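RNA N6-adenosine-methyltransferase METTL16 (PDB 6M1U) methylates adenosine at N6 in RNA, U6 small nuclear RNA among its substrates, and includes a vertebrate conserved region that probably takes part in binding RNA. Local coordinates at residues G30-T35 with E57-F62; T64-S69 with Q107-C112. One frame throughout, in Å; residues are numbered along the deposited sequence.

Both contacts use strand 58-67, contact 1 near its start and contact 2 near its end, with centres about 23 Å apart. Both are partly buried. Contact 1, nearer the core, its centre about 8 Å from that of the chain, lays helix 30-44 on one face of the antiparallel sheet by apolar packing, with no hydrogen bond between its segments. Contact 2 pairs strand 58-67 with strand 108-119 toward the exposed end of the sheet, about 17 Å from the chain centre; five of its eleven touching residues are exposed, A65, E67 and F110 form a buried patch, and the bonding between the segments is all backbone. The two meet where F62 CZ packs on K111 CB at 3.9 Å.

Contact 1: G30-T35 with E57-F62; sequences GIVVVT and EEVSLF
V32 and V59 have the nearest CA atoms of 30-35 and 57-62, 6.6 Å apart, where the helix runs nearly along the strand: the axes come within 8.1 Å and their N-to-C directions differ by 18°. This is helix-on-sheet packing in an α+β domain, helix 30-44 lying on a face of the antiparallel sheet. V59 sits at the centre, its branched side chain suiting both an extended backbone and an apolar interface. Its CG2 touches V32 CG2 at 4.0 Å; the other methyl, CG1, meets T35 CG2 at 3.6 Å. T35 faces the strand with both branches. With CG2 anti to the backbone N and OG1 at chi1 -65°, the methyl is turned to the strand, also reaching L61 CG at 4.2 Å, while the hydroxyl bends back to its own helix and donates to I31 O at 2.8 Å. That donor lies 28° out of the carbonyl plane, and T35 N reaches the same oxygen from the opposite face, so two donors grip I31 O. Threonine thus hides its polar atom in a helix bond even as OG1 lies 3.5 Å from V59 CB. With alanine in place of T35, a gap would probably open beside V59 CG1 and L61, and I31 O would be left with the backbone bond alone. L61 continues the apolar face onto I38 and L42 of the same helix, whereas S60, directed away, bonds N115 on the neighbouring strand. I31, also covered by M13, extends its terminal methyl to the residue just ahead of the strand, CD1 lying 3.8 Å from E57 O.

Contact 2: T64-S69 with Q107-C112; sequences TAIENS and QYLFKC
A65 and F110 form a hydrogen-bonded pair between antiparallel strands whose axes come within 4.4 Å at 145°, and E67 with Y108 forms the next such pair. A65 N donates to F110 O at 2.9 Å and F110 N to A65 O at 2.8 Å, the latter donor 24° from the carbonyl plane; Y108 N and E67 O are likewise hydrogen-bonded. On the face of A65 and F110, small alanine suits the place beside a large ring: A65 CB comes obliquely to F110 CE2 at 3.4 Å. The phenyl gets there because chi1 of 77° sets CG between backbone N and carbonyl carbon. E67 CB and C112 SG lie at the ring's edge, and W129 meets it from the next strand. The two strands make a β-hairpin with a long, largely unmodelled connection, embedded in the sheet. Further along that face, E67 CG packs on Y108 CB at 3.7 Å, its carboxylate plane nearly perpendicular to the tyrosine ring, while OE2 takes a weak bond from Q133 N. S69 OG approaches Y108 CE2 at 3.5 Å. The other face is exposed at I66 and L109, whose CD1 atoms touch at 4.2 Å; beside them K111 sends NZ to a salt bridge with E131.

Contact 1: G30-T35 with E57-F62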
loop_
_atom_site.group_PDB
_atom_site.type_symbol
_atom_site.label_atom_id
_atom_site.label_comp_id
_atom_site.label_asym_id
_atom_site.label_seq_id
_atom_site.Cartn_x
_atom_site.Cartn_y
_atom_site.Cartn_z
ATOM N N GLY A 30 13.479 2.859 -3.597
ATOM C CA GLY A 30 12.875 2.366 -2.344
ATOM C C GLY A 30 11.360 2.421 -2.376
ATOM O O GLY A 30 10.730 1.450 -1.926
ATOM N N ILE A 31 10.796 3.516 -2.891
ATOM C CA ILE A 31 9.313 3.677 -2.955
ATOM C C ILE A 31 8.744 2.714 -4.002
ATOM O O ILE A 31 7.600 2.268 -3.826
ATOM C CB ILE A 31 8.920 5.140 -3.234
ATOM C CG1 ILE A 31 9.436 5.625 -4.590
ATOM C CG2 ILE A 31 9.382 6.046 -2.106
ATOM C CD1 ILE A 31 9.226 7.100 -4.825
ATOM N N VAL A 32 9.516 2.411 -5.048
ATOM C CA VAL A 32 9.045 1.471 -6.107
ATOM C C VAL A 32 8.930 0.077 -5.486
ATOM O O VAL A 32 7.891 -0.574 -5.674
ATOM C CB VAL A 32 9.996 1.456 -7.316
ATOM C CG1 VAL A 32 9.766 0.234 -8.188
ATOM C CG2 VAL A 32 9.881 2.728 -8.137
ATOM N N VAL A 33 9.974 -0.349 -4.775
ATOM C CA VAL A 33 9.983 -1.685 -4.116
ATOM C C VAL A 33 8.732 -1.799 -3.244
ATOM O O VAL A 33 7.947 -2.736 -3.461
ATOM C CB VAL A 33 11.262 -1.883 -3.281
ATOM C CG1 VAL A 33 11.071 -2.934 -2.202
ATOM C CG2 VAL A 33 12.453 -2.225 -4.158
ATOM N N VAL A 34 8.566 -0.866 -2.305
ATOM C CA VAL A 34 7.400 -0.857 -1.375
ATOM C C VAL A 34 6.107 -0.996 -2.182
ATOM O O VAL A 34 5.306 -1.887 -1.858
ATOM C CB VAL A 34 7.383 0.424 -0.522
ATOM C CG1 VAL A 34 6.082 0.569 0.249
ATOM C CG2 VAL A 34 8.575 0.490 0.416
ATOM N N THR A 35 5.929 -0.155 -3.201
ATOM C CA THR A 35 4.713 -0.186 -4.010
ATOM C C THR A 35 4.443 -1.577 -4.564
ATOM O O THR A 35 3.318 -2.086 -4.464
ATOM C CB THR A 35 4.816 0.817 -5.151
ATOM O OG1 THR A 35 4.881 2.148 -4.610
ATOM C CG2 THR A 35 3.618 0.677 -6.078
ATOM N N GLU A 57 8.224 12.278 -7.685
ATOM C CA GLU A 57 8.884 11.647 -6.558
ATOM C C GLU A 57 7.934 10.750 -5.769
ATOM O O GLU A 57 7.999 10.690 -4.544
ATOM C CB GLU A 57 9.527 12.715 -5.677
ATOM C CG GLU A 57 10.698 13.434 -6.395
ATOM C CD GLU A 57 11.665 14.156 -5.452
ATOM O OE1 GLU A 57 11.239 14.611 -4.361
ATOM O OE2 GLU A 57 12.863 14.271 -5.805
ATOM N N GLU A 58 7.055 10.018 -6.468
ATOM C CA GLU A 58 6.084 9.095 -5.861
ATOM C C GLU A 58 5.657 8.040 -6.885
ATOM O O GLU A 58 5.872 8.195 -8.090
ATOM C CB GLU A 58 4.842 9.830 -5.335
ATOM C CG GLU A 58 4.021 10.393 -6.468
ATOM C CD GLU A 58 2.756 11.142 -6.050
ATOM O OE1 GLU A 58 2.531 11.428 -4.852
ATOM O OE2 GLU A 58 1.975 11.460 -6.957
ATOM N N VAL A 59 5.062 6.955 -6.383
ATOM C CA VAL A 59 4.347 5.973 -7.190
ATOM C C VAL A 59 2.924 5.858 -6.656
ATOM O O VAL A 59 2.720 5.863 -5.439
ATOM C CB VAL A 59 5.034 4.604 -7.136
ATOM C CG1 VAL A 59 4.315 3.597 -8.041
ATOM C CG2 VAL A 59 6.489 4.744 -7.482
ATOM N N SER A 60 1.938 5.755 -7.551
ATOM C CA SER A 60 0.537 5.748 -7.149
ATOM C C SER A 60 -0.176 4.496 -7.637
ATOM O O SER A 60 -0.029 4.098 -8.798
ATOM C CB SER A 60 -0.210 6.968 -7.690
ATOM O OG SER A 60 0.474 8.161 -7.360
ATOM N N LEU A 61 -0.979 3.909 -6.753
ATOM C CA LEU A 61 -1.960 2.898 -7.107
ATOM C C LEU A 61 -3.358 3.481 -7.007
ATOM O O LEU A 61 -3.684 4.126 -6.011
ATOM C CB LEU A 61 -1.900 1.726 -6.158
ATOM C CG LEU A 61 -0.610 0.989 -6.226
ATOM C CD1 LEU A 61 -0.711 -0.084 -5.156
ATOM C CD2 LEU A 61 -0.544 0.440 -7.634
ATOM N N PHE A 62 -4.189 3.236 -8.007
ATOM C CA PHE A 62 -5.624 3.422 -7.863
ATOM C C PHE A 62 -6.245 2.053 -7.627
ATOM O O PHE A 62 -5.972 1.108 -8.380
ATOM C CB PHE A 62 -6.257 4.080 -9.091
ATOM C CG PHE A 62 -7.690 4.464 -8.881
ATOM C CD1 PHE A 62 -8.714 3.566 -9.128
ATOM C CD2 PHE A 62 -8.019 5.717 -8.393
ATOM C CE1 PHE A 62 -10.025 3.924 -8.911
ATOM C CE2 PHE A 62 -9.344 6.066 -8.163
ATOM C CZ PHE A 62 -10.334 5.177 -8.430
#

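Contact 2: T64-S69 with Q107-C112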
loop_
_atom_site.group_PDB
_atom_site.type_symbol
_atom_site.label_atom_id
_atom_site.label_comp_id
_atom_site.label_asym_id
_atom_site.label_seq_id
_atom_site.Cartn_x
_atom_site.Cartn_y
_atom_site.Cartn_z
ATOM N N THR A 64 -9.727 -0.451 -6.291
ATOM C CA THR A 64 -11.170 -0.616 -6.221
ATOM C C THR A 64 -11.404 -1.857 -5.380
ATOM O O THR A 64 -11.089 -2.966 -5.825
ATOM C CB THR A 64 -11.761 -0.780 -7.620
ATOM O OG1 THR A 64 -11.596 0.437 -8.349
ATOM C CG2 THR A 64 -13.209 -1.094 -7.544
ATOM N N ALA A 65 -11.907 -1.677 -4.163
ATOM C CA ALA A 65 -12.300 -2.791 -3.315
ATOM C C ALA A 65 -13.817 -2.816 -3.202
ATOM O O ALA A 65 -14.497 -1.842 -3.533
ATOM C CB ALA A 65 -11.653 -2.702 -1.933
ATOM N N ILE A 66 -14.353 -3.951 -2.757
ATOM C CA ILE A 66 -15.794 -4.132 -2.604
ATOM C C ILE A 66 -16.111 -4.311 -1.123
ATOM O O ILE A 66 -15.323 -4.890 -0.373
ATOM C CB ILE A 66 -16.320 -5.312 -3.448
ATOM C CG1 ILE A 66 -17.850 -5.268 -3.520
ATOM C CG2 ILE A 66 -15.853 -6.629 -2.884
ATOM C CD1 ILE A 66 -18.424 -5.559 -4.908
ATOM N N GLU A 67 -17.236 -3.760 -0.689
ATOM C CA GLU A 67 -17.639 -3.842 0.702
ATOM C C GLU A 67 -19.035 -4.413 0.776
ATOM O O GLU A 67 -19.836 -4.225 -0.138
ATOM C CB GLU A 67 -17.629 -2.492 1.365
ATOM C CG GLU A 67 -18.472 -1.457 0.671
ATOM C CD GLU A 67 -18.875 -0.326 1.611
ATOM O OE1 GLU A 67 -19.638 -0.601 2.589
ATOM O OE2 GLU A 67 -18.408 0.826 1.376
ATOM N N ASN A 68 -19.331 -5.113 1.859
ATOM C CA ASN A 68 -20.685 -5.590 2.099
ATOM C C ASN A 68 -21.188 -5.040 3.427
ATOM O O ASN A 68 -20.479 -5.109 4.437
ATOM C CB ASN A 68 -20.739 -7.116 2.066
ATOM C CG ASN A 68 -19.472 -7.734 2.547
ATOM O OD1 ASN A 68 -18.546 -7.035 2.959
ATOM N ND2 ASN A 68 -19.415 -9.056 2.514
ATOM N N SER A 69 -22.397 -4.466 3.406
ATOM C CA SER A 69 -23.039 -3.884 4.582
ATOM C C SER A 69 -24.397 -4.558 4.732
ATOM O O SER A 69 -25.368 -4.189 4.070
ATOM C CB SER A 69 -23.159 -2.357 4.474
ATOM O OG SER A 69 -24.209 -1.965 3.623
ATOM N N GLN A 107 -21.187 -6.488 -2.318
ATOM C CA GLN A 107 -22.290 -5.541 -2.218
ATOM C C GLN A 107 -22.046 -4.075 -2.704
ATOM O O GLN A 107 -22.761 -3.611 -3.597
ATOM C CB GLN A 107 -22.797 -5.495 -0.785
ATOM C CG GLN A 107 -24.062 -4.695 -0.711
ATOM C CD GLN A 107 -25.059 -5.305 0.213
ATOM O OE1 GLN A 107 -24.725 -6.230 0.945
ATOM N NE2 GLN A 107 -26.298 -4.807 0.191
ATOM N N TYR A 108 -21.100 -3.318 -2.129
ATOM C CA TYR A 108 -20.847 -1.946 -2.580
ATOM C C TYR A 108 -19.365 -1.731 -2.883
ATOM O O TYR A 108 -18.486 -2.362 -2.290
ATOM C CB TYR A 108 -21.315 -0.886 -1.554
ATOM C CG TYR A 108 -22.776 -0.945 -1.255
ATOM C CD1 TYR A 108 -23.693 -0.415 -2.130
ATOM C CD2 TYR A 108 -23.249 -1.561 -0.104
ATOM C CE1 TYR A 108 -25.043 -0.479 -1.861
ATOM C CE2 TYR A 108 -24.596 -1.635 0.172
ATOM C CZ TYR A 108 -25.490 -1.095 -0.709
ATOM O OH TYR A 108 -26.850 -1.162 -0.451
ATOM N N LEU A 109 -19.078 -0.845 -3.835
ATOM C CA LEU A 109 -17.671 -0.668 -4.273
ATOM C C LEU A 109 -17.066 0.634 -3.743
ATOM O O LEU A 109 -17.726 1.680 -3.860
ATOM C CB LEU A 109 -17.662 -0.676 -5.804
ATOM C CG LEU A 109 -16.325 -1.009 -6.459
ATOM C CD1 LEU A 109 -16.195 -2.506 -6.680
ATOM C CD2 LEU A 109 -16.172 -0.261 -7.773
ATOM N N PHE A 110 -15.858 0.557 -3.174
ATOM C CA PHE A 110 -15.171 1.773 -2.755
ATOM C C PHE A 110 -13.823 1.892 -3.450
ATOM O O PHE A 110 -13.268 0.918 -3.965
ATOM C CB PHE A 110 -15.055 1.904 -1.213
ATOM C CG PHE A 110 -14.004 1.058 -0.577
ATOM C CD1 PHE A 110 -12.731 1.546 -0.378
ATOM C CD2 PHE A 110 -14.308 -0.198 -0.102
ATOM C CE1 PHE A 110 -11.761 0.772 0.232
ATOM C CE2 PHE A 110 -13.342 -0.980 0.522
ATOM C CZ PHE A 110 -12.070 -0.496 0.686
ATOM N N LYS A 111 -13.325 3.132 -3.480
ATOM C CA LYS A 111 -12.241 3.551 -4.362
ATOM C C LYS A 111 -11.222 4.406 -3.622
ATOM O O LYS A 111 -11.603 5.348 -2.919
ATOM C CB LYS A 111 -12.811 4.347 -5.538
ATOM C CG LYS A 111 -13.845 3.605 -6.308
ATOM C CD LYS A 111 -14.130 4.315 -7.590
ATOM C CE LYS A 111 -15.098 3.521 -8.471
ATOM N NZ LYS A 111 -15.670 4.429 -9.478
ATOM N N CYS A 112 -9.930 4.100 -3.811
ATOM C CA CYS A 112 -8.834 4.724 -3.072
ATOM C C CYS A 112 -7.625 4.928 -3.958
ATOM O O CYS A 112 -7.304 4.088 -4.803
ATOM C CB CYS A 112 -8.324 3.895 -1.896
ATOM S SG CYS A 112 -9.534 3.586 -0.663
#